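Local coordinates for guanylate kinase (Stenotrophomonas maltophilia, PDB 6WCT), which catalyses the ATP-dependent phosphorylation of GMP to GDP, yielding ADP, and so probably serves in the recycling of GMP and, indirectly, of cGMP, at residues T56-A59 and G63-N66; E79-I82 and D86-E89; W92-W97 and R170-H175; Q126-V131 and N177-V182. All coordinates share one frame; numbering follows the deposited sequence.

Contacts 1, 2 and 3 all touch the bound GMP, each at a different part of it: contact 1 at the phosphate, contact 2 at the guanine through Glu89, and contact 3 at the ribose. Contact 4 makes no contact with the nucleotide. Contacts 2 and 3 share strand 87-93, and contact 1 joins contact 3 where Thr56 and Ser57 meet Trp97. Each contact is partly buried, none wholly core or surface. Direct charge pairing marks contact 1, apolar packing contact 2, a single histidine-carboxylate bond contact 3, and cation-pi with water bridges contact 4, which lies nearest the chain centre. Contacts 3 and 4 also reach the second subunit.

Contact 1 of 4, residues T56-A59 and G63-N66; sequences TSRA and GEVN. With 5GP (guanosine-5'-monophosphate), chain E.
Arg58 meets the carboxylate of Glu64 end-on with NH1 and NH2. From CB its chain starts with CG between the backbone N and the carbonyl carbon (chi1 80°), and a bend at chi2 then directs CD toward the bound GMP, 3.9 Å from its O3P. Arg58 NE donates to that same O3P at 3.0 Å. Beyond CZ the two terminal nitrogens divide the work. Arg58 NH1 bonds to Glu64 OE1 at 2.9 Å and also to the carbonyl O of Ala59. Arg58 NH2 bonds to Glu64 OE2 at 2.6 Å. The same Arg58 NH2 donates to GMP O1P at 2.9 Å. The hold on Glu64 is a two-nitrogen salt bridge: both carboxylate oxygens use syn lone pairs, both N-H...O angles are within 10° of straight, and the two planes lie 7° apart. Five bonds from three nitrogens therefore fix the rotation of the guanidinium. Glu64 OE1 also accepts from the backbone N of Arg61, tying the carboxylate to the intervening loop, and the carboxylate probably balances part of the positive charge of Arg58 and the nearby Arg61. With Arg61 and Tyr70 nearby, this is the phosphate-binding part of the GMP site of a guanylate kinase.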
# COMPACT_ATOMS: atom_id res chain seq x y z
N THR A 56 -4.96 -30.09 -3.14
CA THR A 56 -5.60 -30.14 -4.45
C THR A 56 -5.83 -31.59 -4.81
O THR A 56 -5.03 -32.46 -4.45
CB THR A 56 -4.77 -29.47 -5.55
OG1 THR A 56 -5.51 -29.43 -6.76
CG2 THR A 56 -3.50 -30.28 -5.82
N SER A 57 -6.93 -31.86 -5.51
CA SER A 57 -7.17 -33.18 -6.05
C SER A 57 -6.76 -33.29 -7.51
O SER A 57 -6.93 -34.36 -8.11
CB SER A 57 -8.64 -33.58 -5.88
OG SER A 57 -9.49 -32.75 -6.67
N ARG A 58 -6.24 -32.22 -8.11
CA ARG A 58 -5.76 -32.32 -9.48
C ARG A 58 -4.51 -33.19 -9.54
O ARG A 58 -3.80 -33.38 -8.54
CB ARG A 58 -5.49 -30.93 -10.07
CG ARG A 58 -4.17 -30.26 -9.69
CD ARG A 58 -3.71 -29.45 -10.89
NE ARG A 58 -2.73 -28.40 -10.62
CZ ARG A 58 -1.43 -28.62 -10.46
NH1 ARG A 58 -0.96 -29.86 -10.48
NH2 ARG A 58 -0.60 -27.60 -10.25
N ALA A 59 -4.28 -33.77 -10.71
CA ALA A 59 -3.13 -34.64 -10.91
C ALA A 59 -1.83 -33.83 -10.87
O ALA A 59 -1.78 -32.67 -11.27
CB ALA A 59 -3.24 -35.38 -12.25
N GLY A 63 7.64 -32.06 -12.47
CA GLY A 63 8.40 -31.11 -11.70
C GLY A 63 7.81 -30.79 -10.35
O GLY A 63 8.50 -30.23 -9.49
N GLU A 64 6.53 -31.09 -10.15
CA GLU A 64 5.87 -30.86 -8.87
C GLU A 64 6.23 -31.94 -7.86
O GLU A 64 6.40 -33.11 -8.20
CB GLU A 64 4.37 -30.77 -9.08
CG GLU A 64 3.93 -29.43 -9.65
CD GLU A 64 2.45 -29.38 -9.93
OE1 GLU A 64 1.84 -30.47 -9.99
OE2 GLU A 64 1.90 -28.28 -10.08
N VAL A 65 6.34 -31.53 -6.60
CA VAL A 65 6.68 -32.41 -5.48
C VAL A 65 5.52 -32.38 -4.50
O VAL A 65 5.09 -31.31 -4.05
CB VAL A 65 7.99 -31.99 -4.79
CG1 VAL A 65 8.29 -32.91 -3.61
CG2 VAL A 65 9.13 -32.00 -5.79
N ASN A 66 4.98 -33.55 -4.21
CA ASN A 66 3.90 -33.63 -3.23
C ASN A 66 4.44 -33.27 -1.85
O ASN A 66 5.49 -33.77 -1.43
CB ASN A 66 3.30 -35.03 -3.26
CG ASN A 66 2.04 -35.13 -2.47
OD1 ASN A 66 1.56 -34.14 -1.92
ND2 ASN A 66 1.45 -36.32 -2.44
P 5GP E . -2.52 -24.54 -10.70
O1P 5GP E . -1.41 -24.85 -9.73
O2P 5GP E . -2.06 -24.21 -12.12
O3P 5GP E . -3.62 -25.57 -10.75
O5' 5GP E . -3.26 -23.26 -10.15
C5' 5GP E . -4.56 -22.94 -10.60
C4' 5GP E . -5.14 -21.84 -9.77
O4' 5GP E . -5.57 -22.39 -8.49
C3' 5GP E . -4.14 -20.71 -9.43
O3' 5GP E . -4.78 -19.45 -9.56
C2' 5GP E . -3.85 -20.94 -7.95
O2' 5GP E . -3.49 -19.78 -7.24
C1' 5GP E . -5.18 -21.50 -7.48
N9 5GP E . -5.10 -22.21 -6.21
C8 5GP E . -3.98 -22.78 -5.67
N7 5GP E . -4.15 -23.17 -4.43
C5 5GP E . -5.46 -22.84 -4.15
C6 5GP E . -6.20 -22.96 -2.96
O6 5GP E . -5.79 -23.41 -1.89
N1 5GP E . -7.48 -22.46 -3.08
C2 5GP E . -8.00 -21.89 -4.22
N2 5GP E . -9.26 -21.43 -4.16
N3 5GP E . -7.31 -21.78 -5.35
C4 5GP E . -6.06 -22.26 -5.24

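Contact 2 of 4, residues E79-I82 and D86-E89; sequences EQMI and DFFE. With 5GP (guanosine-5'-monophosphate), chain E.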
# COMPACT_ATOMS: atom_id res chain seq x y z
N GLU A 79 -12.96 -34.34 -0.97
CA GLU A 79 -14.37 -34.16 -0.65
C GLU A 79 -14.68 -34.69 0.75
O GLU A 79 -15.56 -34.14 1.42
CB GLU A 79 -15.25 -34.84 -1.71
CG GLU A 79 -15.22 -34.10 -3.05
CD GLU A 79 -15.93 -34.85 -4.17
OE1 GLU A 79 -15.93 -34.35 -5.32
OE2 GLU A 79 -16.50 -35.93 -3.90
N GLN A 80 -13.97 -35.73 1.19
CA GLN A 80 -14.03 -36.13 2.59
C GLN A 80 -13.59 -34.99 3.50
O GLN A 80 -14.15 -34.80 4.58
CB GLN A 80 -13.16 -37.37 2.83
CG GLN A 80 -13.06 -37.79 4.30
CD GLN A 80 -12.17 -39.01 4.52
OE1 GLN A 80 -12.02 -39.85 3.63
NE2 GLN A 80 -11.56 -39.10 5.69
N MET A 81 -12.56 -34.26 3.09
CA MET A 81 -12.12 -33.12 3.88
C MET A 81 -13.08 -31.95 3.79
O MET A 81 -13.20 -31.18 4.74
CB MET A 81 -10.71 -32.70 3.45
CG MET A 81 -9.63 -33.70 3.83
SD MET A 81 -8.05 -33.25 3.11
CE MET A 81 -7.63 -31.80 4.08
N ILE A 82 -13.74 -31.76 2.63
CA ILE A 82 -14.79 -30.75 2.55
C ILE A 82 -15.89 -31.05 3.56
O ILE A 82 -16.24 -30.21 4.39
CB ILE A 82 -15.36 -30.67 1.11
CG1 ILE A 82 -14.33 -30.14 0.11
CG2 ILE A 82 -16.65 -29.84 1.08
CD1 ILE A 82 -14.86 -30.09 -1.33
N ASP A 86 -12.76 -29.32 7.00
CA ASP A 86 -11.33 -29.08 7.16
C ASP A 86 -10.83 -27.82 6.44
O ASP A 86 -9.74 -27.33 6.76
CB ASP A 86 -10.54 -30.28 6.63
CG ASP A 86 -10.84 -31.57 7.40
OD1 ASP A 86 -11.17 -31.50 8.60
OD2 ASP A 86 -10.75 -32.66 6.79
N PHE A 87 -11.58 -27.26 5.50
CA PHE A 87 -11.06 -26.18 4.66
C PHE A 87 -11.52 -24.80 5.12
O PHE A 87 -12.72 -24.56 5.29
CB PHE A 87 -11.44 -26.41 3.21
CG PHE A 87 -10.72 -27.56 2.59
CD1 PHE A 87 -9.34 -27.54 2.47
CD2 PHE A 87 -11.42 -28.67 2.15
CE1 PHE A 87 -8.67 -28.60 1.91
CE2 PHE A 87 -10.76 -29.74 1.59
CZ PHE A 87 -9.38 -29.71 1.48
N PHE A 88 -10.54 -23.90 5.30
CA PHE A 88 -10.83 -22.49 5.52
C PHE A 88 -11.58 -21.89 4.33
O PHE A 88 -12.58 -21.19 4.50
CB PHE A 88 -9.49 -21.77 5.77
CG PHE A 88 -9.60 -20.29 5.99
CD1 PHE A 88 -10.18 -19.78 7.14
CD2 PHE A 88 -9.06 -19.41 5.06
CE1 PHE A 88 -10.26 -18.41 7.34
CE2 PHE A 88 -9.13 -18.04 5.26
CZ PHE A 88 -9.72 -17.54 6.39
N GLU A 89 -11.10 -22.17 3.13
CA GLU A 89 -11.79 -21.90 1.88
C GLU A 89 -11.45 -23.03 0.94
O GLU A 89 -10.40 -23.67 1.06
CB GLU A 89 -11.39 -20.55 1.25
CG GLU A 89 -9.90 -20.40 0.86
CD GLU A 89 -9.48 -21.15 -0.42
OE1 GLU A 89 -8.33 -21.64 -0.49
OE2 GLU A 89 -10.30 -21.27 -1.35
P 5GP E . -2.52 -24.54 -10.70
O1P 5GP E . -1.41 -24.85 -9.73
O2P 5GP E . -2.06 -24.21 -12.12
O3P 5GP E . -3.62 -25.57 -10.75
O5' 5GP E . -3.26 -23.26 -10.15
C5' 5GP E . -4.56 -22.94 -10.60
C4' 5GP E . -5.14 -21.84 -9.77
O4' 5GP E . -5.57 -22.39 -8.49
C3' 5GP E . -4.14 -20.71 -9.43
O3' 5GP E . -4.78 -19.45 -9.56
C2' 5GP E . -3.85 -20.94 -7.95
O2' 5GP E . -3.49 -19.78 -7.24
C1' 5GP E . -5.18 -21.50 -7.48
N9 5GP E . -5.10 -22.21 -6.21
C8 5GP E . -3.98 -22.78 -5.67
N7 5GP E . -4.15 -23.17 -4.43
C5 5GP E . -5.46 -22.84 -4.15
C6 5GP E . -6.20 -22.96 -2.96
O6 5GP E . -5.79 -23.41 -1.89
N1 5GP E . -7.48 -22.46 -3.08
C2 5GP E . -8.00 -21.89 -4.22
N2 5GP E . -9.26 -21.43 -4.16
N3 5GP E . -7.31 -21.78 -5.35
C4 5GP E . -6.06 -22.26 -5.24
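Met81 meets the segment 86-89 in two unlike ways, a backbone bond and a Met-aromatic contact. The Asp86 N donates to Met81 O at 3.0 Å with an N-H...O angle of 162°, which ties the chain leading into strand 87-93 back to helix 75-83. The carboxylate of Asp86 takes part too: its OD2 lies across Met81, 3.3 Å from Met81 CG, a packing contact in which the two side chains cross at about a right angle.

The Phe87 ring is met obliquely by the helix. Met81 CB is 3.5 Å from Phe87 CE2, and the methionine chain, with CG swung beside the backbone N (chi1 -70°) and a bend at chi3, carries CE to 3.8 Å from Phe87 CZ. The sulfur of Met81, SD, stands 5.1 Å from the Phe87 ring centroid and 53° off its normal. From the next helix position Ile82 adds CG1, 3.8 Å from Phe87 CD2. This is a helix-to-strand connection in the GMP-binding region of the guanylate kinase fold: helix 75-83 is laid against the start of strand 87-93, an outermost strand of the mixed sheet within this chain. Phe55 touches both Met81 and Phe87, and Phe78 stacks on the Phe87 ring.

Two residues past Phe87, Glu89 faces the guanine. Its OE1 accepts from GMP N1 at 2.8 Å, in a bent bond, and its OE2 from GMP N2 at 3.0 Å, so the carboxylate takes N1-H and one N-H of the 2-amino group, and Thr100 OG1 is also bonded to OE1.

Contact 3 of 4, residues W92-W97 and R170-H175; sequences WVHGDW and RDEMLH. With 5GP (guanosine-5'-monophosphate), chain E.
His94 and Glu172 meet through one polar bond. His94 NE2 donates to Glu172 OE2 at 2.6 Å, with an N-H...O angle of 149°, so the bond is short but bent. The oxygen uses its anti lone pair and lies near the ring plane, and the ring and carboxylate planes are only 9° apart. The Glu172 chain leaves CA on the side of its own backbone N (chi1 -74°) and runs extended from the helix, which brings the carboxylate to the edge of the imidazole. The other oxygen faces the ligand: GMP O3' donates to Glu172 OE1 at 2.6 Å. One carboxylate thus joins histidine and ribose, each through a different oxygen.

Van der Waals contacts add to this. Val93 CG1 lies 3.5 Å from GMP O4', and the same methyl stands 3.6 Å above the His94 ring plane, toward its rim.

Backbone bonds close the hairpin. Val93 N bonds to Asp96 O at 2.7 Å and Asp96 N to Val93 O across a type I' turn, with His94 and Gly95 both at positive phi. The beta hairpin between strands 87-93 and 96-101 meets helix 159-173 beside the nucleotide, forming the ribose part of the GMP site.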
# COMPACT_ATOMS: atom_id res chain seq x y z
N TRP A 92 -13.73 -25.16 -6.62
CA TRP A 92 -13.58 -25.96 -7.82
C TRP A 92 -12.86 -25.09 -8.83
O TRP A 92 -13.43 -24.12 -9.35
CB TRP A 92 -14.96 -26.40 -8.32
CG TRP A 92 -14.98 -27.41 -9.43
CD1 TRP A 92 -15.28 -27.18 -10.74
CD2 TRP A 92 -14.70 -28.82 -9.33
NE1 TRP A 92 -15.21 -28.35 -11.46
CE2 TRP A 92 -14.85 -29.37 -10.62
CE3 TRP A 92 -14.32 -29.66 -8.27
CZ2 TRP A 92 -14.65 -30.73 -10.88
CZ3 TRP A 92 -14.12 -31.01 -8.54
CH2 TRP A 92 -14.29 -31.53 -9.83
N VAL A 93 -11.60 -25.40 -9.09
CA VAL A 93 -10.74 -24.53 -9.89
C VAL A 93 -10.36 -25.32 -11.12
O VAL A 93 -9.63 -26.32 -11.03
CB VAL A 93 -9.50 -24.09 -9.10
CG1 VAL A 93 -8.58 -23.24 -9.97
CG2 VAL A 93 -9.90 -23.35 -7.84
N HIS A 94 -10.87 -24.89 -12.27
CA HIS A 94 -10.51 -25.48 -13.56
C HIS A 94 -10.71 -26.99 -13.56
O HIS A 94 -9.91 -27.75 -14.10
CB HIS A 94 -9.08 -25.09 -13.89
CG HIS A 94 -8.86 -23.61 -13.80
ND1 HIS A 94 -9.87 -22.70 -14.03
CD2 HIS A 94 -7.77 -22.89 -13.42
CE1 HIS A 94 -9.40 -21.47 -13.85
NE2 HIS A 94 -8.13 -21.56 -13.47
N GLY A 95 -11.83 -27.43 -12.98
CA GLY A 95 -12.22 -28.83 -12.96
C GLY A 95 -11.55 -29.72 -11.93
O GLY A 95 -11.62 -30.94 -12.05
N ASP A 96 -10.94 -29.14 -10.89
CA ASP A 96 -10.42 -29.92 -9.77
C ASP A 96 -10.58 -29.10 -8.50
O ASP A 96 -10.77 -27.89 -8.54
CB ASP A 96 -8.95 -30.29 -9.97
CG ASP A 96 -8.74 -31.36 -11.02
OD1 ASP A 96 -9.06 -32.55 -10.76
OD2 ASP A 96 -8.25 -31.00 -12.12
N TRP A 97 -10.50 -29.79 -7.37
CA TRP A 97 -10.58 -29.14 -6.07
C TRP A 97 -9.27 -28.46 -5.69
O TRP A 97 -8.18 -29.00 -5.90
CB TRP A 97 -10.93 -30.16 -5.00
CG TRP A 97 -12.33 -30.68 -5.08
CD1 TRP A 97 -12.70 -31.98 -5.30
CD2 TRP A 97 -13.53 -29.93 -4.93
NE1 TRP A 97 -14.07 -32.08 -5.31
CE2 TRP A 97 -14.60 -30.84 -5.08
CE3 TRP A 97 -13.81 -28.58 -4.68
CZ2 TRP A 97 -15.94 -30.43 -4.99
CZ3 TRP A 97 -15.14 -28.19 -4.60
CH2 TRP A 97 -16.18 -29.11 -4.75
N ARG A 170 -7.05 -16.72 -18.67
CA ARG A 170 -7.88 -15.56 -18.95
C ARG A 170 -9.11 -15.53 -18.04
O ARG A 170 -9.51 -14.47 -17.56
CB ARG A 170 -8.32 -15.58 -20.41
CG ARG A 170 -9.09 -14.35 -20.86
CD ARG A 170 -9.64 -14.55 -22.26
NE ARG A 170 -10.87 -15.34 -22.18
CZ ARG A 170 -12.09 -14.82 -22.08
NH1 ARG A 170 -12.28 -13.50 -22.07
NH2 ARG A 170 -13.13 -15.65 -22.00
N ASP A 171 -9.71 -16.70 -17.79
CA ASP A 171 -10.84 -16.77 -16.87
C ASP A 171 -10.46 -16.25 -15.49
O ASP A 171 -11.26 -15.58 -14.84
CB ASP A 171 -11.37 -18.20 -16.77
CG ASP A 171 -12.04 -18.67 -18.06
OD1 ASP A 171 -12.59 -17.83 -18.81
OD2 ASP A 171 -12.01 -19.88 -18.33
N GLU A 172 -9.25 -16.56 -15.01
CA GLU A 172 -8.84 -16.05 -13.71
C GLU A 172 -8.63 -14.55 -13.76
O GLU A 172 -9.05 -13.83 -12.85
CB GLU A 172 -7.58 -16.77 -13.19
CG GLU A 172 -7.79 -18.22 -12.69
CD GLU A 172 -6.49 -18.89 -12.21
OE1 GLU A 172 -5.60 -18.16 -11.71
OE2 GLU A 172 -6.34 -20.13 -12.34
N MET A 173 -7.99 -14.05 -14.82
CA MET A 173 -7.67 -12.64 -14.95
C MET A 173 -8.91 -11.76 -15.12
O MET A 173 -8.84 -10.57 -14.81
CB MET A 173 -6.71 -12.41 -16.13
CG MET A 173 -5.33 -13.01 -15.90
SD MET A 173 -4.15 -12.56 -17.20
CE MET A 173 -4.76 -13.51 -18.59
N LEU A 174 -10.04 -12.33 -15.57
CA LEU A 174 -11.27 -11.55 -15.69
C LEU A 174 -11.72 -10.97 -14.35
O LEU A 174 -12.49 -10.00 -14.33
CB LEU A 174 -12.41 -12.41 -16.25
CG LEU A 174 -12.51 -12.72 -17.74
CD1 LEU A 174 -13.59 -13.78 -17.94
CD2 LEU A 174 -12.82 -11.45 -18.54
N HIS A 175 -11.26 -11.55 -13.23
CA HIS A 175 -11.65 -11.14 -11.89
C HIS A 175 -10.60 -10.29 -11.20
O HIS A 175 -10.64 -10.17 -9.97
CB HIS A 175 -11.96 -12.36 -11.03
CG HIS A 175 -13.20 -13.10 -11.44
ND1 HIS A 175 -14.43 -12.82 -10.91
CD2 HIS A 175 -13.39 -14.06 -12.37
CE1 HIS A 175 -15.34 -13.61 -11.46
NE2 HIS A 175 -14.73 -14.36 -12.36
P 5GP E . -2.52 -24.54 -10.70
O1P 5GP E . -1.41 -24.85 -9.73
O2P 5GP E . -2.06 -24.21 -12.12
O3P 5GP E . -3.62 -25.57 -10.75
O5' 5GP E . -3.26 -23.26 -10.15
C5' 5GP E . -4.56 -22.94 -10.60
C4' 5GP E . -5.14 -21.84 -9.77
O4' 5GP E . -5.57 -22.39 -8.49
C3' 5GP E . -4.14 -20.71 -9.43
O3' 5GP E . -4.78 -19.45 -9.56
C2' 5GP E . -3.85 -20.94 -7.95
O2' 5GP E . -3.49 -19.78 -7.24
C1' 5GP E . -5.18 -21.50 -7.48
N9 5GP E . -5.10 -22.21 -6.21
C8 5GP E . -3.98 -22.78 -5.67
N7 5GP E . -4.15 -23.17 -4.43
C5 5GP E . -5.46 -22.84 -4.15
C6 5GP E . -6.20 -22.96 -2.96
O6 5GP E . -5.79 -23.41 -1.89
N1 5GP E . -7.48 -22.46 -3.08
C2 5GP E . -8.00 -21.89 -4.22
N2 5GP E . -9.26 -21.43 -4.16
N3 5GP E . -7.31 -21.78 -5.35
C4 5GP E . -6.06 -22.26 -5.24

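Contact 4 of 4, residues Q126-V131 and N177-V182; sequences QVRQLV and NEFDYV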
# COMPACT_ATOMS: atom_id res chain seq x y z
N GLN A 126 -14.22 -15.97 -0.88
CA GLN A 126 -14.59 -16.61 0.39
C GLN A 126 -13.76 -16.04 1.53
O GLN A 126 -14.28 -15.83 2.63
CB GLN A 126 -14.44 -18.13 0.32
CG GLN A 126 -15.28 -18.80 -0.74
CD GLN A 126 -14.92 -20.26 -0.93
OE1 GLN A 126 -14.61 -20.97 0.04
NE2 GLN A 126 -14.98 -20.74 -2.17
N VAL A 127 -12.47 -15.79 1.30
CA VAL A 127 -11.63 -15.29 2.37
C VAL A 127 -12.04 -13.88 2.76
O VAL A 127 -12.10 -13.54 3.95
CB VAL A 127 -10.13 -15.35 1.99
CG1 VAL A 127 -9.30 -14.68 3.06
CG2 VAL A 127 -9.67 -16.79 1.81
N ARG A 128 -12.36 -13.04 1.76
CA ARG A 128 -12.74 -11.65 2.05
C ARG A 128 -13.95 -11.59 2.98
O ARG A 128 -14.02 -10.71 3.85
CB ARG A 128 -13.03 -10.89 0.75
CG ARG A 128 -11.80 -10.26 0.10
CD ARG A 128 -12.10 -9.46 -1.18
NE ARG A 128 -10.93 -9.46 -2.07
CZ ARG A 128 -10.80 -10.23 -3.15
NH1 ARG A 128 -9.69 -10.18 -3.89
NH2 ARG A 128 -11.78 -11.06 -3.49
N GLN A 129 -14.91 -12.50 2.81
CA GLN A 129 -16.09 -12.51 3.67
C GLN A 129 -15.77 -13.06 5.05
O GLN A 129 -16.48 -12.76 6.01
CB GLN A 129 -17.22 -13.32 3.03
N LEU A 130 -14.72 -13.88 5.16
CA LEU A 130 -14.32 -14.46 6.44
C LEU A 130 -13.44 -13.47 7.20
O LEU A 130 -13.63 -13.26 8.40
CB LEU A 130 -13.60 -15.79 6.21
CG LEU A 130 -14.41 -17.00 5.73
CD1 LEU A 130 -13.48 -18.13 5.34
CD2 LEU A 130 -15.41 -17.48 6.77
N VAL A 131 -12.44 -12.89 6.54
CA VAL A 131 -11.53 -11.96 7.20
C VAL A 131 -11.60 -10.62 6.48
O VAL A 131 -11.08 -10.48 5.36
CB VAL A 131 -10.09 -12.50 7.23
CG1 VAL A 131 -9.17 -11.50 7.91
CG2 VAL A 131 -10.05 -13.87 7.93
N ASN A 177 -10.24 -7.22 -11.03
CA ASN A 177 -10.76 -6.01 -10.42
C ASN A 177 -11.17 -6.20 -8.97
O ASN A 177 -11.41 -5.20 -8.28
CB ASN A 177 -11.95 -5.47 -11.22
CG ASN A 177 -12.22 -4.03 -10.94
OD1 ASN A 177 -11.38 -3.18 -11.18
ND2 ASN A 177 -13.40 -3.75 -10.40
N GLU A 178 -11.27 -7.43 -8.47
CA GLU A 178 -11.67 -7.64 -7.09
C GLU A 178 -10.53 -7.41 -6.09
O GLU A 178 -10.78 -7.45 -4.88
CB GLU A 178 -12.24 -9.06 -6.94
CG GLU A 178 -13.50 -9.23 -7.76
CD GLU A 178 -13.79 -10.66 -8.14
OE1 GLU A 178 -13.21 -11.57 -7.53
OE2 GLU A 178 -14.62 -10.87 -9.06
N PHE A 179 -9.33 -7.12 -6.57
CA PHE A 179 -8.13 -7.08 -5.74
C PHE A 179 -7.69 -5.64 -5.47
O PHE A 179 -7.97 -4.72 -6.24
CB PHE A 179 -7.02 -7.90 -6.42
CG PHE A 179 -7.31 -9.39 -6.41
CD1 PHE A 179 -8.24 -9.93 -7.29
CD2 PHE A 179 -6.71 -10.23 -5.50
CE1 PHE A 179 -8.54 -11.29 -7.28
CE2 PHE A 179 -7.00 -11.60 -5.48
CZ PHE A 179 -7.92 -12.12 -6.36
N ASP A 180 -7.03 -5.44 -4.31
CA ASP A 180 -6.66 -4.07 -3.92
C ASP A 180 -5.52 -3.53 -4.77
O ASP A 180 -5.48 -2.33 -5.09
CB ASP A 180 -6.26 -4.03 -2.45
CG ASP A 180 -7.35 -4.57 -1.53
OD1 ASP A 180 -8.48 -4.03 -1.60
OD2 ASP A 180 -7.07 -5.49 -0.74
N TYR A 181 -4.56 -4.38 -5.11
CA TYR A 181 -3.35 -3.97 -5.81
C TYR A 181 -3.17 -4.84 -7.03
O TYR A 181 -3.66 -5.97 -7.08
CB TYR A 181 -2.09 -4.11 -4.93
CG TYR A 181 -2.15 -3.27 -3.70
CD1 TYR A 181 -1.72 -1.95 -3.71
CD2 TYR A 181 -2.68 -3.78 -2.53
CE1 TYR A 181 -1.80 -1.16 -2.56
CE2 TYR A 181 -2.76 -3.03 -1.40
CZ TYR A 181 -2.32 -1.72 -1.41
OH TYR A 181 -2.44 -0.99 -0.25
N VAL A 182 -2.48 -4.28 -8.03
CA VAL A 182 -2.17 -5.00 -9.25
C VAL A 182 -0.69 -4.79 -9.52
O VAL A 182 -0.22 -3.65 -9.48
CB VAL A 182 -3.04 -4.51 -10.42
CG1 VAL A 182 -2.61 -5.17 -11.72
CG2 VAL A 182 -4.54 -4.83 -10.13
O HOH W 1 -11.58 -12.52 -5.77
O HOH W 2 -9.65 -7.40 -1.11
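Chi2 and chi3 of Arg128 (-178° and -153°) leave its chain extended from CG to NE, so that it projects from helix 121-130 to the 3-10 turn and loop that precede strand 181-184, where the guanidinium meets Glu178 and Phe179. The Phe179 ring presents a face to the arginine.

Arg128 CZ is 4.6 Å from the Phe179 ring centroid and 5° off the normal, a cation-pi contact. The planes are nearly perpendicular, so the guanidinium stands edge-down on the ring, with Arg128 NH1 3.3 Å above the centre of Phe179. Over one face of the guanidinium sits the carbonyl O of Glu178, 3.1 Å from Arg128 NH1; the angle is too poor for a hydrogen bond, and the contact is probably electrostatic. Helix 121-130 and strand 181-184 belong to the P-loop kinase fold, the strand being an outermost member of the parallel sheet within this chain, and Phe179 also packs edge-to-face on Phe138.

Two waters bridge the segments. One accepts from Arg128 NH2 at 2.7 Å and donates to Glu178 OE1 at 2.6 Å, linking charges whose direct separation, Arg128 NH2 to Glu178 OE1, is 4.3 Å. A second accepts from Arg128 NE at 2.6 Å and donates to Asp180 OD2. Both waters lie in the guanidinium plane. The other Glu178 oxygen, OE2, is hydrogen-bonded to His175 ND1, and Arg206 of the second subunit bonds to the carbonyl O of Phe179.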